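Local structure of Methylcobalamin\: coenzyme M methyltransferase (Methanosarcina mazei, 4AY7) at residues A[338-341]-A[342-346]. The protein catalyses methyl transfer from a methylated corrinoid to coenzyme M, a zinc-dependent step of methanogenesis carried out on a TIM-barrel fold. Numbering follows the deposited sequence.
Sequences ALVA and ARDEF
V340 and D344, one turn apart in helix 333-346, point the same way and lie side by side, with CG1 of V340 4.0 Å from OD2 of D344. Their backbones are joined as well, D344 N donating to V340 O at 2.9 Å and meeting that oxygen almost in line with its C=O bond. The carboxylate of D344 is folded back over the preceding turn, CG beside its own backbone N (chi1 -70°), which brings this carbon to 3.6 Å from V340 O. From there OD1 takes two bonds from R343, 2.8 Å from NE and 2.8 Å from NH2, a side-on salt bridge to a single oxygen that lies in the guanidinium plane; NH2 comes in on the syn lone pair. R343 gets there by bends at chi2 (-76°) and chi3 (-52°), and its head also pairs with E76 through NH2 and bonds V31 O through NH1. A leucine at R343 would probably leave the carboxylates of D344 and E76 without their shared cation and V31 O without this donor. Farther round the helix, E345 runs its CG past A341 O at 3.3 Å, and its OE2 forms a salt bridge with K307 of helix 303-315. That helix also packs against A338 and A342, while L339 touches P323 of strand 320-323, as expected of a closing barrel helix laid on its strand. The last helix is thus tied to its surroundings by charge on two flanks, with R343 bridging a helical aspartate and a glutamate from the N-terminal part of the chain.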
loop_
_atom_site.group_PDB
_atom_site.type_symbol
_atom_site.label_atom_id
_atom_site.label_comp_id
_atom_site.label_asym_id
_atom_site.label_seq_id
_atom_site.Cartn_x
_atom_site.Cartn_y
_atom_site.Cartn_z
ATOM N N ALA A 338 -6.359 -2.575 -19.416
ATOM C CA ALA A 338 -5.236 -2.869 -20.291
ATOM C C ALA A 338 -4.192 -3.633 -19.518
ATOM O O ALA A 338 -3.512 -4.443 -20.097
ATOM C CB ALA A 338 -4.647 -1.611 -20.911
ATOM N N LEU A 339 -4.032 -3.421 -18.214
ATOM C CA LEU A 339 -3.133 -4.302 -17.435
ATOM C C LEU A 339 -3.467 -5.773 -17.435
ATOM O O LEU A 339 -2.611 -6.658 -17.585
ATOM C CB LEU A 339 -3.102 -3.896 -15.942
ATOM C CG LEU A 339 -2.169 -2.800 -15.487
ATOM C CD1 LEU A 339 -2.255 -2.619 -13.939
ATOM C CD2 LEU A 339 -0.763 -3.051 -16.016
ATOM N N VAL A 340 -4.717 -6.043 -17.192
ATOM C CA VAL A 340 -5.268 -7.349 -17.115
ATOM C C VAL A 340 -5.168 -7.995 -18.476
ATOM O O VAL A 340 -4.704 -9.165 -18.593
ATOM C CB VAL A 340 -6.749 -7.319 -16.665
ATOM C CG1 VAL A 340 -7.294 -8.745 -16.703
ATOM C CG2 VAL A 340 -6.855 -6.638 -15.287
ATOM N N ALA A 341 -5.511 -7.239 -19.532
ATOM C CA ALA A 341 -5.392 -7.767 -20.897
ATOM C C ALA A 341 -3.925 -8.170 -21.242
ATOM O O ALA A 341 -3.708 -9.220 -21.763
ATOM C CB ALA A 341 -5.961 -6.770 -21.936
ATOM N N ALA A 342 -2.944 -7.353 -20.877
ATOM C CA ALA A 342 -1.548 -7.701 -21.093
ATOM C C ALA A 342 -1.169 -9.037 -20.419
ATOM O O ALA A 342 -0.386 -9.852 -20.926
ATOM C CB ALA A 342 -0.668 -6.553 -20.619
ATOM N N ARG A 343 -1.711 -9.253 -19.231
ATOM C CA ARG A 343 -1.389 -10.471 -18.508
ATOM C C ARG A 343 -2.008 -11.627 -19.291
ATOM O O ARG A 343 -1.373 -12.624 -19.532
ATOM C CB ARG A 343 -1.915 -10.429 -17.079
ATOM C CG ARG A 343 -1.388 -11.497 -16.129
ATOM C CD ARG A 343 -1.956 -12.875 -16.298
ATOM N NE ARG A 343 -3.429 -12.841 -16.289
ATOM C CZ ARG A 343 -4.162 -13.046 -15.227
ATOM N NH1 ARG A 343 -3.650 -13.128 -14.032
ATOM N NH2 ARG A 343 -5.453 -13.036 -15.342
ATOM N N ASP A 344 -3.273 -11.495 -19.659
ATOM C CA ASP A 344 -3.927 -12.629 -20.360
ATOM C C ASP A 344 -3.222 -13.006 -21.705
ATOM O O ASP A 344 -3.046 -14.201 -22.077
ATOM C CB ASP A 344 -5.417 -12.320 -20.517
ATOM C CG ASP A 344 -6.158 -12.373 -19.178
ATOM O OD1 ASP A 344 -5.534 -12.736 -18.148
ATOM O OD2 ASP A 344 -7.343 -11.994 -19.116
ATOM N N GLU A 345 -2.724 -11.975 -22.366
ATOM C CA GLU A 345 -2.027 -12.093 -23.622
ATOM C C GLU A 345 -0.703 -12.845 -23.523
ATOM O O GLU A 345 -0.344 -13.651 -24.387
ATOM C CB GLU A 345 -1.782 -10.685 -24.153
ATOM C CG GLU A 345 -3.034 -10.136 -24.825
ATOM C CD GLU A 345 -2.817 -8.755 -25.435
ATOM O OE1 GLU A 345 -1.634 -8.412 -25.753
ATOM O OE2 GLU A 345 -3.836 -8.028 -25.579
ATOM N N PHE A 346 0.019 -12.587 -22.453
ATOM C CA PHE A 346 1.306 -13.210 -22.189
ATOM C C PHE A 346 1.127 -14.724 -22.143
ATOM O O PHE A 346 2.009 -15.462 -22.490
ATOM C CB PHE A 346 1.832 -12.666 -20.853
ATOM C CG PHE A 346 3.212 -13.068 -20.532
ATOM C CD1 PHE A 346 4.296 -12.446 -21.156
ATOM C CD2 PHE A 346 3.438 -14.059 -19.653
ATOM C CE1 PHE A 346 5.599 -12.831 -20.856
ATOM C CE2 PHE A 346 4.755 -14.406 -19.290
ATOM C CZ PHE A 346 5.833 -13.799 -19.917
#